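Local coordinates for annexin A8 (Homo sapiens, PDB 1W3W), which binds calcium and acidic phospholipids as a member of the annexin family and acts as an indirect anticoagulant in the blood coagulation cascade, at residues A[24-29]-A[49-54]; A[100-105]-A[117-122]; A[180-185]-A[206-211]. All blocks are in the same frame, centred on the assembly; numbering follows the deposited sequence.

Contact 1: residues A[24-29]-A[49-54]; sequences DPDAET and TKRSNT
Asp26 and Arg51 each hold CG beside the backbone N and anti to the carbonyl carbon (chi1 -77° and -60°), and the two chains then run at each other from opposite directions. A second bend in the arginine, at chi2, swings its guanidinium round so that the NE side, not the far end, faces the carboxylate. The grip is bidentate and side-on: NE donates to Asp26 OD1 and NH2 to OD2, one nitrogen for each oxygen. Arg51 NE lies 2.6 Å from Asp26 OD1, and this oxygen sits at the guanidinium edge, close to its plane. The second bond, Arg51 NH2 to Asp26 OD2, measures 2.9 Å and is less straight than the first. The two flat groups are not coplanar but twisted by 39°; NE meets OD1 on the syn side yet clearly out of the carboxylate plane, while NH2 takes the syn lone pair of OD2. Both oxygens of the buried aspartate thus have a charged donor, and the paired bonds limit rotation of either group. Arg51 itself is only partly covered. Ser52, one residue later, takes the N-cap position of helix 53-67; the arginine projects from the turn between helices 41-48 and 53-67. Within the first annexin repeat, the salt bridge ties helix 24-34 to this turn; Phe21 touches both charged side chains, and Asp26 also packs on Val47 of helix 41-48 and Ile59 of helix 53-67.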
# COMPACT_ATOMS: atom_id res chain seq x y z
N ASP A 24 -15.72 5.46 25.54
CA ASP A 24 -16.51 6.66 25.83
C ASP A 24 -15.67 7.88 26.21
O ASP A 24 -15.92 8.95 25.69
CB ASP A 24 -17.57 6.37 26.91
CG ASP A 24 -18.69 5.46 26.42
OD1 ASP A 24 -18.79 5.17 25.20
OD2 ASP A 24 -19.54 4.99 27.20
N PRO A 25 -14.70 7.76 27.11
CA PRO A 25 -13.85 8.90 27.45
C PRO A 25 -13.08 9.47 26.27
O PRO A 25 -12.98 10.68 26.14
CB PRO A 25 -12.86 8.33 28.48
CG PRO A 25 -13.51 7.09 29.01
CD PRO A 25 -14.37 6.56 27.91
N ASP A 26 -12.54 8.61 25.42
CA ASP A 26 -11.84 9.06 24.21
C ASP A 26 -12.78 9.85 23.29
O ASP A 26 -12.40 10.87 22.73
CB ASP A 26 -11.24 7.88 23.46
CG ASP A 26 -9.96 7.36 24.11
OD1 ASP A 26 -9.62 6.18 23.89
OD2 ASP A 26 -9.22 8.04 24.83
N ALA A 27 -14.00 9.37 23.12
CA ALA A 27 -15.00 10.07 22.31
C ALA A 27 -15.25 11.45 22.90
O ALA A 27 -15.32 12.43 22.18
CB ALA A 27 -16.30 9.27 22.24
N GLU A 28 -15.35 11.52 24.22
CA GLU A 28 -15.53 12.80 24.90
C GLU A 28 -14.34 13.73 24.74
O GLU A 28 -14.51 14.93 24.57
CB GLU A 28 -15.83 12.59 26.39
CG GLU A 28 -16.46 13.82 27.03
CD GLU A 28 -16.67 13.64 28.52
OE1 GLU A 28 -15.69 13.34 29.22
OE2 GLU A 28 -17.82 13.79 28.97
N THR A 29 -13.12 13.19 24.78
CA THR A 29 -11.96 14.01 24.52
C THR A 29 -12.01 14.64 23.13
O THR A 29 -11.72 15.81 22.97
CB THR A 29 -10.69 13.17 24.66
OG1 THR A 29 -10.57 12.71 26.00
CG2 THR A 29 -9.46 14.02 24.45
N THR A 49 -3.81 8.59 17.17
CA THR A 49 -2.55 7.89 16.85
C THR A 49 -2.05 6.94 17.93
O THR A 49 -1.11 6.21 17.68
CB THR A 49 -1.39 8.85 16.52
OG1 THR A 49 -1.01 9.60 17.69
CG2 THR A 49 -1.79 9.86 15.47
N LYS A 50 -2.66 6.96 19.12
CA LYS A 50 -2.27 6.06 20.19
C LYS A 50 -3.27 4.94 20.44
O LYS A 50 -3.06 4.13 21.33
CB LYS A 50 -2.05 6.84 21.50
CG LYS A 50 -0.86 7.81 21.47
CD LYS A 50 0.45 7.07 21.22
CE LYS A 50 1.67 8.01 21.15
NZ LYS A 50 2.71 7.44 20.24
N ARG A 51 -4.36 4.89 19.68
CA ARG A 51 -5.30 3.78 19.75
C ARG A 51 -5.22 2.98 18.46
O ARG A 51 -4.84 3.49 17.44
CB ARG A 51 -6.74 4.29 19.95
CG ARG A 51 -6.96 5.11 21.21
CD ARG A 51 -6.87 4.33 22.53
NE ARG A 51 -7.18 5.25 23.63
CZ ARG A 51 -6.28 5.92 24.34
NH1 ARG A 51 -4.98 5.72 24.19
NH2 ARG A 51 -6.70 6.77 25.26
N SER A 52 -5.59 1.71 18.51
CA SER A 52 -5.58 0.86 17.33
C SER A 52 -6.77 1.18 16.43
O SER A 52 -7.73 1.83 16.84
CB SER A 52 -5.62 -0.60 17.76
OG SER A 52 -6.89 -0.94 18.28
N ASN A 53 -6.73 0.67 15.21
CA ASN A 53 -7.79 0.92 14.26
C ASN A 53 -9.13 0.46 14.82
O ASN A 53 -10.13 1.17 14.73
CB ASN A 53 -7.46 0.24 12.93
CG ASN A 53 -8.45 0.58 11.86
OD1 ASN A 53 -9.58 0.13 11.90
ND2 ASN A 53 -8.04 1.42 10.91
N THR A 54 -9.16 -0.71 15.45
CA THR A 54 -10.41 -1.26 15.94
C THR A 54 -10.94 -0.43 17.10
O THR A 54 -12.13 -0.18 17.18
CB THR A 54 -10.23 -2.76 16.30
OG1 THR A 54 -10.00 -3.48 15.08
CG2 THR A 54 -11.53 -3.36 16.82

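Contact 2: residues A[100-105]-A[117-122]; sequences KELHDA and IEILAS
Apolar packing carries the contact between Leu102 and the pair Ile119 and Leu120. Ile119 reaches out with CD1, its CG1 branch lying beside the backbone N (chi1 -64°) and extended through chi2, and the methyl comes to 4.0 Å from Leu102 CG. Leu102 CD2 is equally near this methyl and also stands 4.0 Å from Leu120 CD1, so one leucine branch touches two neighbouring residues of the other helix. Leu102 crosses both Ile119 and Leu120 at a slant. Glu101 adds its CB, 4.1 Å from Ile119 CD1. These helices, 96-107 and 113-122, are the first two of the second annexin repeat, a compact all-helical unit; their short segments run roughly antiparallel, 141° apart, with axes 10.7 Å from each other. Leu120 also packs on Leu159 and Leu163 of helix 153-163.

Polar ends are held by salt bridges: the carboxylates of Glu101 and Glu118 both pair with Arg278 of helix 273-283, and Glu118 has a second salt bridge, to Arg261; these arginines probably offset the like charges of the two glutamates. Within helix 113-122, Ser122 OG bonds to Glu118 O at 2.6 Å.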
# COMPACT_ATOMS: atom_id res chain seq x y z
N LYS A 100 -10.94 2.79 -0.91
CA LYS A 100 -11.07 4.24 -1.07
C LYS A 100 -9.89 4.81 -1.86
O LYS A 100 -10.09 5.61 -2.77
CB LYS A 100 -11.17 4.93 0.29
CG LYS A 100 -11.28 6.48 0.21
CD LYS A 100 -10.22 7.16 1.07
CE LYS A 100 -10.54 8.64 1.33
NZ LYS A 100 -10.68 9.41 0.06
N GLU A 101 -8.67 4.39 -1.53
CA GLU A 101 -7.49 4.83 -2.26
C GLU A 101 -7.56 4.45 -3.75
O GLU A 101 -7.19 5.25 -4.61
CB GLU A 101 -6.22 4.26 -1.63
CG GLU A 101 -5.91 4.87 -0.28
CD GLU A 101 -5.48 6.32 -0.38
OE1 GLU A 101 -6.10 7.16 0.29
OE2 GLU A 101 -4.52 6.62 -1.11
N LEU A 102 -8.02 3.25 -4.05
CA LEU A 102 -8.12 2.80 -5.44
C LEU A 102 -9.18 3.61 -6.21
O LEU A 102 -8.97 4.01 -7.36
CB LEU A 102 -8.46 1.30 -5.50
CG LEU A 102 -7.35 0.34 -5.07
CD1 LEU A 102 -7.90 -1.05 -4.81
CD2 LEU A 102 -6.23 0.28 -6.10
N HIS A 103 -10.32 3.85 -5.56
CA HIS A 103 -11.39 4.69 -6.14
C HIS A 103 -10.88 6.09 -6.43
O HIS A 103 -11.09 6.60 -7.53
CB HIS A 103 -12.57 4.77 -5.18
CG HIS A 103 -13.77 5.48 -5.74
ND1 HIS A 103 -14.70 4.86 -6.55
CD2 HIS A 103 -14.22 6.75 -5.57
CE1 HIS A 103 -15.66 5.71 -6.86
NE2 HIS A 103 -15.39 6.87 -6.27
N ASP A 104 -10.21 6.70 -5.45
CA ASP A 104 -9.63 8.02 -5.62
C ASP A 104 -8.62 8.06 -6.75
O ASP A 104 -8.51 9.06 -7.45
CB ASP A 104 -8.93 8.51 -4.35
CG ASP A 104 -9.89 8.89 -3.24
OD1 ASP A 104 -11.13 8.88 -3.45
OD2 ASP A 104 -9.47 9.17 -2.10
N ALA A 105 -7.87 6.97 -6.94
CA ALA A 105 -6.87 6.91 -8.00
C ALA A 105 -7.49 7.00 -9.39
O ALA A 105 -6.82 7.43 -10.32
CB ALA A 105 -6.03 5.65 -7.89
N ILE A 117 -0.92 0.00 -8.83
CA ILE A 117 0.17 -0.98 -8.88
C ILE A 117 0.60 -1.42 -7.47
O ILE A 117 0.72 -2.62 -7.19
CB ILE A 117 1.38 -0.37 -9.65
CG1 ILE A 117 1.06 -0.29 -11.15
CG2 ILE A 117 2.66 -1.17 -9.40
CD1 ILE A 117 1.91 0.70 -11.93
N GLU A 118 0.85 -0.44 -6.62
CA GLU A 118 1.32 -0.67 -5.26
C GLU A 118 0.38 -1.57 -4.50
O GLU A 118 0.80 -2.55 -3.90
CB GLU A 118 1.48 0.68 -4.53
CG GLU A 118 1.71 0.60 -3.03
CD GLU A 118 1.39 1.92 -2.35
OE1 GLU A 118 2.12 2.89 -2.57
OE2 GLU A 118 0.40 1.98 -1.61
N ILE A 119 -0.90 -1.24 -4.52
CA ILE A 119 -1.86 -2.00 -3.74
C ILE A 119 -2.05 -3.41 -4.32
O ILE A 119 -2.00 -4.40 -3.58
CB ILE A 119 -3.19 -1.26 -3.62
CG1 ILE A 119 -2.98 0.03 -2.83
CG2 ILE A 119 -4.20 -2.14 -2.91
CD1 ILE A 119 -4.20 0.89 -2.73
N LEU A 120 -2.24 -3.50 -5.63
CA LEU A 120 -2.51 -4.81 -6.24
C LEU A 120 -1.31 -5.77 -6.14
O LEU A 120 -1.50 -6.98 -6.00
CB LEU A 120 -2.99 -4.67 -7.69
CG LEU A 120 -4.51 -4.53 -7.86
CD1 LEU A 120 -5.09 -3.43 -6.99
CD2 LEU A 120 -4.91 -4.31 -9.31
N ALA A 121 -0.10 -5.25 -6.21
CA ALA A 121 1.09 -6.09 -6.16
C ALA A 121 1.51 -6.48 -4.74
O ALA A 121 2.11 -7.54 -4.54
CB ALA A 121 2.23 -5.42 -6.87
N SER A 122 1.20 -5.65 -3.75
CA SER A 122 1.75 -5.87 -2.41
C SER A 122 0.76 -6.56 -1.48
O SER A 122 1.13 -6.99 -0.40
CB SER A 122 2.21 -4.54 -1.81
OG SER A 122 1.12 -3.67 -1.59

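Contact 3: residues A[180-185]-A[206-211]; sequences LQDAQD and CTRSAT
Arg208 meets Asp182 just where the chain leaves helix 198-207. Ahead of it, Cys206 is joined by a disulfide to Cys161 of helix 153-163, and Thr207, the last helical residue, bonds its hydroxyl to Thr203 O. Arg208 then departs from helical backbone angles and bends at chi2 (-64°), which presents NE and NH2 together, side-on, to the carboxylate. Arg208 NE lies 2.7 Å from Asp182 OD1 along an almost straight bond of 173°. Its NH2 stands 3.0 Å from Asp182 OD2, using that oxygen's syn lone pair. Carboxylate and guanidinium are nearly coplanar, 19° apart, and both oxygens lie close to the guanidinium plane. Asp182 OD1 has another partner in His212 NE2, which further fixes the buried carboxylate. Replacing Arg208 with a methionine would probably leave Asp182 OD2 without its charged mate and the carboxylate freer to turn about its chi2. Next, Ser209 takes the N-cap position of helix 210-224, its OG bonded to His212 N, and Ala210 and Thr211 begin that helix. This salt bridge joins the first helix of the third annexin repeat to the turn between its second and third helices, as Asp26 and Arg51 do in the first repeat.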
# COMPACT_ATOMS: atom_id res chain seq x y z
N LEU A 180 12.14 -24.39 -14.09
CA LEU A 180 13.13 -24.30 -15.16
C LEU A 180 12.50 -23.88 -16.48
O LEU A 180 13.06 -23.04 -17.20
CB LEU A 180 13.88 -25.63 -15.34
CG LEU A 180 15.05 -25.60 -16.32
CD1 LEU A 180 16.14 -24.62 -15.86
CD2 LEU A 180 15.65 -26.98 -16.55
N GLN A 181 11.33 -24.45 -16.80
CA GLN A 181 10.61 -24.06 -18.00
C GLN A 181 10.17 -22.59 -17.96
O GLN A 181 10.26 -21.88 -18.95
CB GLN A 181 9.39 -24.96 -18.24
CG GLN A 181 8.79 -24.79 -19.65
CD GLN A 181 9.84 -25.01 -20.77
OE1 GLN A 181 10.47 -26.07 -20.83
NE2 GLN A 181 10.02 -24.01 -21.66
N ASP A 182 9.68 -22.14 -16.81
CA ASP A 182 9.32 -20.74 -16.64
C ASP A 182 10.54 -19.84 -16.86
O ASP A 182 10.42 -18.83 -17.54
CB ASP A 182 8.73 -20.49 -15.25
CG ASP A 182 7.30 -20.93 -15.15
OD1 ASP A 182 6.78 -20.93 -14.00
OD2 ASP A 182 6.61 -21.30 -16.14
N ALA A 183 11.69 -20.20 -16.32
CA ALA A 183 12.90 -19.40 -16.49
C ALA A 183 13.38 -19.41 -17.95
O ALA A 183 13.79 -18.38 -18.48
CB ALA A 183 13.98 -19.90 -15.59
N GLN A 184 13.30 -20.56 -18.59
CA GLN A 184 13.60 -20.69 -20.00
C GLN A 184 12.66 -19.82 -20.84
O GLN A 184 13.11 -19.15 -21.76
CB GLN A 184 13.50 -22.16 -20.44
CG GLN A 184 14.07 -22.44 -21.82
CD GLN A 184 15.58 -22.21 -21.89
OE1 GLN A 184 16.06 -21.38 -22.68
NE2 GLN A 184 16.33 -22.93 -21.06
N ASP A 185 11.38 -19.80 -20.50
CA ASP A 185 10.40 -18.99 -21.24
C ASP A 185 10.62 -17.50 -21.06
O ASP A 185 10.39 -16.73 -21.99
CB ASP A 185 8.97 -19.31 -20.81
CG ASP A 185 8.50 -20.67 -21.29
OD1 ASP A 185 7.42 -21.10 -20.82
OD2 ASP A 185 9.14 -21.38 -22.09
N CYS A 206 2.42 -13.11 -12.62
CA CYS A 206 1.12 -12.91 -11.95
C CYS A 206 0.41 -14.20 -11.50
O CYS A 206 -0.31 -14.17 -10.51
CB CYS A 206 0.21 -11.98 -12.78
SG CYS A 206 -0.44 -12.57 -14.37
N THR A 207 0.64 -15.34 -12.16
CA THR A 207 -0.05 -16.59 -11.79
C THR A 207 0.74 -17.56 -10.89
O THR A 207 0.16 -18.43 -10.27
CB THR A 207 -0.53 -17.36 -13.05
OG1 THR A 207 0.58 -17.75 -13.85
CG2 THR A 207 -1.36 -16.45 -13.95
N ARG A 208 2.06 -17.41 -10.82
CA ARG A 208 2.87 -18.31 -9.99
C ARG A 208 2.95 -17.83 -8.56
O ARG A 208 2.85 -16.65 -8.29
CB ARG A 208 4.29 -18.43 -10.54
CG ARG A 208 4.33 -18.94 -11.96
CD ARG A 208 3.81 -20.34 -12.12
NE ARG A 208 4.11 -20.81 -13.47
CZ ARG A 208 3.21 -21.11 -14.41
NH1 ARG A 208 1.90 -21.07 -14.17
NH2 ARG A 208 3.64 -21.50 -15.60
N SER A 209 3.15 -18.76 -7.64
CA SER A 209 3.33 -18.42 -6.24
C SER A 209 4.66 -17.73 -6.00
O SER A 209 5.59 -17.87 -6.80
CB SER A 209 3.25 -19.68 -5.39
OG SER A 209 4.37 -20.52 -5.61
N ALA A 210 4.75 -16.99 -4.89
CA ALA A 210 6.00 -16.31 -4.51
C ALA A 210 7.16 -17.29 -4.39
O ALA A 210 8.26 -17.02 -4.84
CB ALA A 210 5.81 -15.56 -3.19
N THR A 211 6.90 -18.44 -3.78
CA THR A 211 7.94 -19.44 -3.56
C THR A 211 8.48 -20.03 -4.87
O THR A 211 9.68 -20.26 -5.04
CB THR A 211 7.36 -20.55 -2.66
OG1 THR A 211 6.90 -19.98 -1.42
CG2 THR A 211 8.44 -21.53 -2.25

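The three contacts follow one another along the chain, one in each of annexin repeats 1, 2 and 3. Contacts 1 and 3 are counterparts: each pairs an aspartate on the first helix with an arginine in the turn before a serine N-cap, although the planes are more twisted in contact 1. They lie on opposite sides of the chain's centre, their own centres about 46 Å apart. Contact 2, an apolar helix pair, sits between them near the middle, its centre about 27 Å from that of contact 1 and about 25 Å from that of contact 3. None touches another, and all lie away from the calcium ion held by Met266, Gly268, Gly270 and Asp310.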